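Local coordinates for uncharacterized protein AsqI (PDB 5YY3) that catalyses the zinc-dependent ring contraction of 4'-methoxycyclopenin to 4'-methoxyviridicatin, releasing methyl isocyanate, during biosynthesis of the aspoquinolone mycotoxins, at residues E212-V217 with K398-Y403; R224-S229 with P235-W240; E498-M501 with H505-I508. All coordinates share one frame; numbering follows the deposited sequence.

Contact 1 of 3, residues E212-V217 with K398-Y403; sequences EVFLYV and KHLQYY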
loop_
_atom_site.group_PDB
_atom_site.type_symbol
_atom_site.label_atom_id
_atom_site.label_comp_id
_atom_site.label_asym_id
_atom_site.label_seq_id
_atom_site.Cartn_x
_atom_site.Cartn_y
_atom_site.Cartn_z
ATOM N N GLU A 212 -35.937 -14.776 15.150
ATOM C CA GLU A 212 -35.940 -13.377 14.749
ATOM C C GLU A 212 -34.748 -12.632 15.320
ATOM O O GLU A 212 -34.046 -11.922 14.614
ATOM C CB GLU A 212 -37.224 -12.717 15.216
ATOM C CG GLU A 212 -37.714 -11.639 14.314
ATOM C CD GLU A 212 -38.984 -11.040 14.835
ATOM O OE1 GLU A 212 -38.898 -10.148 15.712
ATOM O OE2 GLU A 212 -40.059 -11.498 14.393
ATOM N N VAL A 213 -34.547 -12.807 16.620
ATOM C CA VAL A 213 -33.405 -12.263 17.336
ATOM C C VAL A 213 -32.044 -12.770 16.813
ATOM O O VAL A 213 -31.114 -11.987 16.615
ATOM C CB VAL A 213 -33.540 -12.592 18.827
ATOM C CG1 VAL A 213 -32.234 -12.405 19.549
ATOM C CG2 VAL A 213 -34.636 -11.729 19.448
ATOM N N PHE A 214 -31.935 -14.079 16.617
ATOM C CA PHE A 214 -30.746 -14.712 16.058
ATOM C C PHE A 214 -30.321 -14.027 14.756
ATOM O O PHE A 214 -29.194 -13.569 14.625
ATOM C CB PHE A 214 -31.020 -16.212 15.836
ATOM C CG PHE A 214 -29.991 -16.917 14.998
ATOM C CD1 PHE A 214 -28.807 -17.360 15.557
ATOM C CD2 PHE A 214 -30.220 -17.163 13.655
ATOM C CE1 PHE A 214 -27.859 -18.016 14.786
ATOM C CE2 PHE A 214 -29.270 -17.821 12.882
ATOM C CZ PHE A 214 -28.091 -18.245 13.450
ATOM N N LEU A 215 -31.245 -13.939 13.809
ATOM C CA LEU A 215 -30.969 -13.371 12.498
ATOM C C LEU A 215 -30.658 -11.874 12.568
ATOM O O LEU A 215 -29.740 -11.376 11.906
ATOM C CB LEU A 215 -32.170 -13.621 11.584
ATOM C CG LEU A 215 -31.926 -14.246 10.213
ATOM C CD1 LEU A 215 -30.846 -15.323 10.270
ATOM C CD2 LEU A 215 -33.242 -14.823 9.676
ATOM N N TYR A 216 -31.432 -11.156 13.376
ATOM C CA TYR A 216 -31.272 -9.716 13.507
ATOM C C TYR A 216 -29.937 -9.296 14.137
ATOM O O TYR A 216 -29.257 -8.391 13.636
ATOM C CB TYR A 216 -32.409 -9.145 14.331
ATOM C CG TYR A 216 -32.207 -7.693 14.644
ATOM C CD1 TYR A 216 -32.360 -6.736 13.658
ATOM C CD2 TYR A 216 -31.835 -7.276 15.919
ATOM C CE1 TYR A 216 -32.171 -5.422 13.924
ATOM C CE2 TYR A 216 -31.647 -5.944 16.200
ATOM C CZ TYR A 216 -31.830 -5.021 15.194
ATOM O OH TYR A 216 -31.649 -3.682 15.422
ATOM N N VAL A 217 -29.570 -9.938 15.238
ATOM C CA VAL A 217 -28.316 -9.638 15.912
ATOM C C VAL A 217 -27.131 -9.896 14.987
ATOM O O VAL A 217 -26.246 -9.047 14.835
ATOM C CB VAL A 217 -28.165 -10.474 17.189
ATOM C CG1 VAL A 217 -26.755 -10.381 17.733
ATOM C CG2 VAL A 217 -29.191 -10.025 18.230
ATOM N N LYS A 398 -22.210 -13.313 7.575
ATOM C CA LYS A 398 -22.807 -12.675 6.401
ATOM C C LYS A 398 -23.597 -13.699 5.578
ATOM O O LYS A 398 -24.565 -13.336 4.910
ATOM C CB LYS A 398 -21.766 -11.975 5.519
ATOM C CG LYS A 398 -22.433 -11.189 4.378
ATOM C CD LYS A 398 -21.515 -10.163 3.742
ATOM C CE LYS A 398 -22.110 -9.618 2.442
ATOM N NZ LYS A 398 -21.155 -8.700 1.717
ATOM N N HIS A 399 -23.211 -14.976 5.648
ATOM C CA HIS A 399 -24.020 -16.038 5.038
ATOM C C HIS A 399 -25.370 -16.151 5.726
ATOM O O HIS A 399 -26.391 -16.203 5.054
ATOM C CB HIS A 399 -23.313 -17.391 5.090
ATOM C CG HIS A 399 -24.142 -18.525 4.564
ATOM N ND1 HIS A 399 -24.688 -18.529 3.297
ATOM C CD2 HIS A 399 -24.504 -19.701 5.131
ATOM C CE1 HIS A 399 -25.353 -19.651 3.106
ATOM N NE2 HIS A 399 -25.255 -20.382 4.202
ATOM N N LEU A 400 -25.375 -16.217 7.058
ATOM C CA LEU A 400 -26.632 -16.133 7.816
ATOM C C LEU A 400 -27.471 -14.942 7.354
ATOM O O LEU A 400 -28.680 -15.070 7.134
ATOM C CB LEU A 400 -26.363 -16.015 9.326
ATOM C CG LEU A 400 -25.605 -17.196 9.926
ATOM C CD1 LEU A 400 -25.338 -16.961 11.399
ATOM C CD2 LEU A 400 -26.406 -18.479 9.715
ATOM N N GLN A 401 -26.824 -13.784 7.193
ATOM C CA GLN A 401 -27.541 -12.579 6.770
ATOM C C GLN A 401 -28.238 -12.787 5.417
ATOM O O GLN A 401 -29.293 -12.189 5.150
ATOM C CB GLN A 401 -26.594 -11.383 6.686
ATOM C CG GLN A 401 -27.303 -10.048 6.476
ATOM C CD GLN A 401 -26.361 -8.954 5.980
ATOM O OE1 GLN A 401 -25.713 -9.099 4.932
ATOM N NE2 GLN A 401 -26.280 -7.851 6.731
ATOM N N TYR A 402 -27.659 -13.640 4.572
ATOM C CA TYR A 402 -28.225 -13.903 3.244
ATOM C C TYR A 402 -29.638 -14.487 3.344
ATOM O O TYR A 402 -30.535 -14.110 2.578
ATOM C CB TYR A 402 -27.303 -14.834 2.440
ATOM C CG TYR A 402 -27.830 -15.208 1.075
ATOM C CD1 TYR A 402 -28.285 -14.236 0.198
ATOM C CD2 TYR A 402 -27.851 -16.537 0.654
ATOM C CE1 TYR A 402 -28.778 -14.563 -1.057
ATOM C CE2 TYR A 402 -28.334 -16.887 -0.606
ATOM C CZ TYR A 402 -28.797 -15.894 -1.458
ATOM O OH TYR A 402 -29.272 -16.219 -2.712
ATOM N N TYR A 403 -29.854 -15.378 4.302
ATOM C CA TYR A 403 -31.183 -15.947 4.478
ATOM C C TYR A 403 -32.184 -14.844 4.827
ATOM O O TYR A 403 -33.313 -14.814 4.303
ATOM C CB TYR A 403 -31.165 -17.032 5.551
ATOM C CG TYR A 403 -30.337 -18.238 5.165
ATOM C CD1 TYR A 403 -30.908 -19.308 4.490
ATOM C CD2 TYR A 403 -28.976 -18.291 5.452
ATOM C CE1 TYR A 403 -30.150 -20.410 4.133
ATOM C CE2 TYR A 403 -28.209 -19.377 5.091
ATOM C CZ TYR A 403 -28.796 -20.436 4.438
ATOM O OH TYR A 403 -28.023 -21.525 4.094
#
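With its CG anti to the backbone N (chi1 167°), Phe214 of helix 210-231 carries the far end of its ring to Leu400 of helix 391-410, whose CG stands anti to the carbonyl carbon (chi1 -61°) and thus turns its two methyls to meet it. The tip of the ring does the touching: Phe214 CZ lies 3.7 Å from Leu400 CD1 and 4.1 Å from Leu400 CD2, so that CZ is set against both branches of the leucine. The two side chains cross at about a right angle, and CD1 approaches the ring obliquely. Beside this pair, one methyl of Leu215 rests against the backbone of the second helix, with Leu215 CD1 3.8 Å from Leu400 O. Within these segments the backbones come nearest at Leu215 and Gln401, whose CA atoms are 6.7 Å apart. Everything that touches here is buried and apolar except that carbonyl. Around the Phe214 ring stand His218, meeting it with an inclined ring, His356, edge-to-face, and Tyr193 of helix 180-193. Phe214 O is also hydrogen-bonded to ND1 of His218, a zinc ligand, and so probably helps fix the rotation of that imidazole. Packing of this kind, between helices beside a histidine metal site, is consistent with the helical core of the hemocyanin and tyrosinase fold.

Contact 2 of 3, residues R224-S229 with P235-W240; sequences RYETES and PLVRPW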
loop_
_atom_site.group_PDB
_atom_site.type_symbol
_atom_site.label_atom_id
_atom_site.label_comp_id
_atom_site.label_asym_id
_atom_site.label_seq_id
_atom_site.Cartn_x
_atom_site.Cartn_y
_atom_site.Cartn_z
ATOM N N ARG A 224 -22.546 -3.452 10.746
ATOM C CA ARG A 224 -21.543 -2.658 11.430
ATOM C C ARG A 224 -20.093 -3.026 11.017
ATOM O O ARG A 224 -19.267 -2.141 10.749
ATOM C CB ARG A 224 -21.721 -2.801 12.941
ATOM C CG ARG A 224 -22.976 -2.112 13.489
ATOM C CD ARG A 224 -23.017 -2.220 15.005
ATOM N NE ARG A 224 -24.168 -1.538 15.589
ATOM C CZ ARG A 224 -24.147 -0.280 16.012
ATOM N NH1 ARG A 224 -23.035 0.439 15.901
ATOM N NH2 ARG A 224 -25.236 0.271 16.525
ATOM N N TYR A 225 -19.786 -4.323 10.983
ATOM C CA TYR A 225 -18.478 -4.791 10.542
ATOM C C TYR A 225 -18.143 -4.341 9.122
ATOM O O TYR A 225 -17.013 -3.930 8.826
ATOM C CB TYR A 225 -18.411 -6.306 10.594
ATOM C CG TYR A 225 -17.028 -6.873 10.297
ATOM C CD1 TYR A 225 -15.947 -6.575 11.121
ATOM C CD2 TYR A 225 -16.810 -7.712 9.199
ATOM C CE1 TYR A 225 -14.681 -7.108 10.875
ATOM C CE2 TYR A 225 -15.541 -8.256 8.941
ATOM C CZ TYR A 225 -14.482 -7.937 9.787
ATOM O OH TYR A 225 -13.218 -8.455 9.580
ATOM N N GLU A 226 -19.129 -4.434 8.241
ATOM C CA GLU A 226 -18.913 -4.075 6.855
ATOM C C GLU A 226 -18.759 -2.573 6.738
ATOM O O GLU A 226 -17.907 -2.090 5.999
ATOM C CB GLU A 226 -20.059 -4.580 5.986
ATOM C CG GLU A 226 -19.940 -6.065 5.679
ATOM C CD GLU A 226 -20.628 -6.444 4.383
ATOM O OE1 GLU A 226 -21.850 -6.208 4.259
ATOM O OE2 GLU A 226 -19.953 -6.981 3.483
ATOM N N THR A 227 -19.577 -1.830 7.479
ATOM C CA THR A 227 -19.467 -0.376 7.480
ATOM C C THR A 227 -18.100 0.046 8.029
ATOM O O THR A 227 -17.485 0.990 7.528
ATOM C CB THR A 227 -20.600 0.260 8.304
ATOM O OG1 THR A 227 -21.858 -0.047 7.678
ATOM C CG2 THR A 227 -20.432 1.771 8.406
ATOM N N GLU A 228 -17.626 -0.655 9.054
ATOM C CA GLU A 228 -16.325 -0.354 9.646
ATOM C C GLU A 228 -15.236 -0.608 8.610
ATOM O O GLU A 228 -14.260 0.149 8.506
ATOM C CB GLU A 228 -16.075 -1.203 10.892
ATOM C CG GLU A 228 -14.903 -0.729 11.738
ATOM C CD GLU A 228 -15.279 0.415 12.671
ATOM O OE1 GLU A 228 -16.424 0.920 12.581
ATOM O OE2 GLU A 228 -14.426 0.803 13.507
ATOM N N SER A 229 -15.410 -1.682 7.848
ATOM C CA SER A 229 -14.547 -1.974 6.713
ATOM C C SER A 229 -14.464 -0.812 5.698
ATOM O O SER A 229 -13.382 -0.439 5.262
ATOM C CB SER A 229 -15.028 -3.242 6.013
ATOM O OG SER A 229 -13.959 -3.844 5.300
ATOM N N PRO A 235 -12.210 -3.964 1.447
ATOM C CA PRO A 235 -13.339 -4.560 0.732
ATOM C C PRO A 235 -14.496 -5.006 1.625
ATOM O O PRO A 235 -14.340 -5.210 2.833
ATOM C CB PRO A 235 -12.705 -5.768 0.011
ATOM C CG PRO A 235 -11.333 -5.881 0.500
ATOM C CD PRO A 235 -10.921 -4.575 1.071
ATOM N N LEU A 236 -15.666 -5.129 1.017
ATOM C CA LEU A 236 -16.806 -5.711 1.695
ATOM C C LEU A 236 -16.512 -7.197 1.913
ATOM O O LEU A 236 -15.652 -7.780 1.244
ATOM C CB LEU A 236 -18.085 -5.507 0.878
ATOM C CG LEU A 236 -18.658 -4.089 0.715
ATOM C CD1 LEU A 236 -19.786 -4.074 -0.316
ATOM C CD2 LEU A 236 -19.142 -3.503 2.039
ATOM N N VAL A 237 -17.208 -7.812 2.860
ATOM C CA VAL A 237 -16.971 -9.216 3.170
ATOM C C VAL A 237 -17.558 -10.157 2.118
ATOM O O VAL A 237 -18.707 -9.974 1.691
ATOM C CB VAL A 237 -17.550 -9.563 4.543
ATOM C CG1 VAL A 237 -17.736 -11.054 4.685
ATOM C CG2 VAL A 237 -16.647 -9.006 5.641
ATOM N N ARG A 238 -16.772 -11.154 1.695
ATOM C CA ARG A 238 -17.294 -12.229 0.850
ATOM C C ARG A 238 -18.056 -13.213 1.724
ATOM O O ARG A 238 -17.472 -13.858 2.587
ATOM C CB ARG A 238 -16.181 -12.950 0.090
ATOM C CG ARG A 238 -16.701 -13.865 -1.042
ATOM C CD ARG A 238 -15.634 -14.883 -1.510
ATOM N NE ARG A 238 -14.318 -14.272 -1.442
ATOM C CZ ARG A 238 -13.193 -14.892 -1.111
ATOM N NH1 ARG A 238 -13.170 -16.183 -0.810
ATOM N NH2 ARG A 238 -12.073 -14.194 -1.089
ATOM N N PRO A 239 -19.363 -13.339 1.505
ATOM C CA PRO A 239 -20.110 -14.269 2.365
ATOM C C PRO A 239 -19.686 -15.703 2.126
ATOM O O PRO A 239 -19.184 -16.017 1.048
ATOM C CB PRO A 239 -21.564 -14.049 1.954
ATOM C CG PRO A 239 -21.483 -13.476 0.573
ATOM C CD PRO A 239 -20.216 -12.681 0.503
ATOM N N TRP A 240 -19.873 -16.553 3.128
ATOM C CA TRP A 240 -19.581 -17.976 3.004
ATOM C C TRP A 240 -20.764 -18.681 2.375
ATOM O O TRP A 240 -21.375 -19.558 3.000
ATOM C CB TRP A 240 -19.280 -18.578 4.380
ATOM C CG TRP A 240 -18.662 -19.956 4.331
ATOM C CD1 TRP A 240 -19.296 -21.151 4.499
ATOM C CD2 TRP A 240 -17.281 -20.262 4.111
ATOM N NE1 TRP A 240 -18.401 -22.180 4.396
ATOM C CE2 TRP A 240 -17.154 -21.664 4.157
ATOM C CE3 TRP A 240 -16.137 -19.483 3.883
ATOM C CZ2 TRP A 240 -15.935 -22.305 3.980
ATOM C CZ3 TRP A 240 -14.932 -20.115 3.701
ATOM C CH2 TRP A 240 -14.836 -21.520 3.748
#
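Two hydrogen bonds join Glu226 and Ser229, near the end of helix 210-231, to the backbone of the loop that follows it. In the first, Val237 N donates to Glu226 OE2 at 2.9 Å, with a bent N-H...O angle of 142°; OE2 accepts through its anti lone pair, on the side away from the other carboxylate oxygen. In the second, Ser229 OG gives its proton to Pro235 O at 2.8 Å, approaching from above the carbonyl plane, 36° out of it; the hydroxyl is brought there by a first torsion of -156°, which sets OG opposite the serine's own backbone N. Charge enters through Lys398, whose NZ makes a salt bridge to the same Glu226 OE2 and probably a hydrogen bond to Val237 O; the ammonium group would be expected to favour the ionised carboxylate in this buried setting. Apolar contact flanks the polar pair. Tyr225 CE2 lies 3.6 Å from Val237 CG2, the methyl sitting at the ring edge near its plane, while the phenol hydroxyl is bonded to Arg177. The Leu236 side chain crosses that of Glu226 at about a right angle, with Leu236 CB 3.5 Å from Glu226 OE2. Outward, Leu236 N bonds to Glu248 of the second subunit, and Leu236 packs on Arg238 of that subunit. The loop thus doubles back past about one turn of the helix before departing, a helix-to-loop return within the helical, hemocyanin-type metal-binding domain, at its subunit interface.

Contact 3 of 3, residues E498-M501 with H505-I508; sequences EDLM and HSWI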
loop_
_atom_site.group_PDB
_atom_site.type_symbol
_atom_site.label_atom_id
_atom_site.label_comp_id
_atom_site.label_asym_id
_atom_site.label_seq_id
_atom_site.Cartn_x
_atom_site.Cartn_y
_atom_site.Cartn_z
ATOM N N GLU A 498 -23.352 6.537 3.647
ATOM C CA GLU A 498 -24.067 7.087 2.493
ATOM C C GLU A 498 -24.042 6.171 1.251
ATOM O O GLU A 498 -25.013 6.121 0.502
ATOM C CB GLU A 498 -23.505 8.462 2.135
ATOM C CG GLU A 498 -24.389 9.243 1.145
ATOM C CD GLU A 498 -23.945 10.698 0.946
ATOM O OE1 GLU A 498 -23.709 11.398 1.954
ATOM O OE2 GLU A 498 -23.836 11.146 -0.218
ATOM N N ASP A 499 -22.943 5.455 1.030
ATOM C CA ASP A 499 -22.839 4.565 -0.134
ATOM C C ASP A 499 -23.757 3.350 -0.029
ATOM O O ASP A 499 -24.256 2.851 -1.043
ATOM C CB ASP A 499 -21.392 4.082 -0.328
ATOM C CG ASP A 499 -20.466 5.193 -0.777
ATOM O OD1 ASP A 499 -20.932 6.068 -1.537
ATOM O OD2 ASP A 499 -19.276 5.195 -0.372
ATOM N N LEU A 500 -23.971 2.868 1.193
ATOM C CA LEU A 500 -24.769 1.657 1.397
ATOM C C LEU A 500 -26.249 1.948 1.639
ATOM O O LEU A 500 -27.048 1.036 1.801
ATOM C CB LEU A 500 -24.222 0.855 2.579
ATOM C CG LEU A 500 -22.734 0.526 2.600
ATOM C CD1 LEU A 500 -22.379 -0.254 3.854
ATOM C CD2 LEU A 500 -22.369 -0.253 1.358
ATOM N N MET A 501 -26.599 3.229 1.658
ATOM C CA MET A 501 -27.913 3.702 2.097
ATOM C C MET A 501 -29.136 3.042 1.445
ATOM O O MET A 501 -30.182 2.932 2.086
ATOM C CB MET A 501 -27.937 5.225 1.892
ATOM C CG MET A 501 -29.263 5.895 1.851
ATOM S SD MET A 501 -29.051 7.614 1.355
ATOM C CE MET A 501 -27.799 7.410 0.130
ATOM N N HIS A 505 -30.422 -3.755 4.603
ATOM C CA HIS A 505 -29.699 -4.499 5.624
ATOM C C HIS A 505 -28.422 -3.805 6.033
ATOM O O HIS A 505 -27.733 -4.268 6.945
ATOM C CB HIS A 505 -29.426 -5.907 5.114
ATOM C CG HIS A 505 -30.655 -6.565 4.580
ATOM N ND1 HIS A 505 -31.524 -7.271 5.377
ATOM C CD2 HIS A 505 -31.213 -6.540 3.342
ATOM C CE1 HIS A 505 -32.547 -7.683 4.650
ATOM N NE2 HIS A 505 -32.382 -7.245 3.414
ATOM N N SER A 506 -28.127 -2.680 5.379
ATOM C CA SER A 506 -26.958 -1.882 5.738
ATOM C C SER A 506 -27.299 -0.834 6.787
ATOM O O SER A 506 -26.404 -0.181 7.335
ATOM C CB SER A 506 -26.362 -1.211 4.508
ATOM O OG SER A 506 -25.709 -2.170 3.685
ATOM N N TRP A 507 -28.586 -0.672 7.076
ATOM C CA TRP A 507 -28.975 0.282 8.081
ATOM C C TRP A 507 -28.678 -0.266 9.463
ATOM O O TRP A 507 -29.051 -1.393 9.799
ATOM C CB TRP A 507 -30.449 0.657 7.921
ATOM C CG TRP A 507 -30.616 1.600 6.795
ATOM C CD1 TRP A 507 -30.821 1.281 5.474
ATOM C CD2 TRP A 507 -30.543 3.031 6.856
ATOM N NE1 TRP A 507 -30.901 2.430 4.719
ATOM C CE2 TRP A 507 -30.734 3.517 5.543
ATOM C CE3 TRP A 507 -30.352 3.951 7.896
ATOM C CZ2 TRP A 507 -30.732 4.879 5.242
ATOM C CZ3 TRP A 507 -30.346 5.315 7.592
ATOM C CH2 TRP A 507 -30.536 5.762 6.277
ATOM N N ILE A 508 -27.981 0.553 10.240
ATOM C CA ILE A 508 -27.549 0.240 11.598
ATOM C C ILE A 508 -28.484 0.881 12.636
ATOM O O ILE A 508 -28.693 2.100 12.613
ATOM C CB ILE A 508 -26.127 0.760 11.838
ATOM C CG1 ILE A 508 -25.128 0.083 10.897
ATOM C CG2 ILE A 508 -25.740 0.626 13.301
ATOM C CD1 ILE A 508 -23.738 0.711 10.941
#
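The indole of Trp507 and the backbone carbonyl of Met501 make the one hydrogen bond between these segments: Trp507 NE1 donates to Met501 O at 2.8 Å. The bond is bent, 141° at the hydrogen, and the oxygen sits at the edge of the indole but 23° out of its plane. Alongside it the two side chains run the same way, with Met501 CG 3.8 Å from Trp507 CZ2, so Met501 CG lies beside the benzo part of the indole. The second meeting point is tight and largely aliphatic: Leu500 CB is 3.5 Å from Ser506 CB, and Leu500 CD1 lies 3.8 Å from Ser506 OG. The serine hydroxyl, beside the backbone N at chi1 -72°, is hydrogen-bonded to Asp503 OD2, within the turn that separates the segments. Farther out, Phe606 stacks on the Trp507 ring, which also packs on Phe494, Ala496 and Val574, while Met501 shares Val574. The segments form the connection of a beta hairpin, leaving strand 487-497 and re-entering strand 508-517, where the backbones of Ile508 and Ile495 pair. Strand 571-580 lies against its Met501 and Trp507 side. Leu500 meets Thr227 and Leu230 of helix 210-231 as well as Phe246 of the second subunit, and His505 rests on helix 391-410.

All three contacts are buried. Contact 1 lies nearest the centre of the chain, beside the zinc site, and its touching residues are interior, while Leu236 of contact 2 and Leu500 of contact 3 themselves meet the second subunit. Contacts 1 and 2 share helix 210-231 and meet through a lysine of helix 391-410. Contact 3 belongs to the Ig-like family region, yet its Leu500 and Ile508 press on the same helix at Arg224 and Thr227, joining the sheet to the helical region. The chemistry follows the place: helix against helix is essentially apolar in contact 1, the loops of contacts 2 and 3 are tied by hydrogen bonds between side chain and backbone, and a salt bridge ties contact 1 to contact 2.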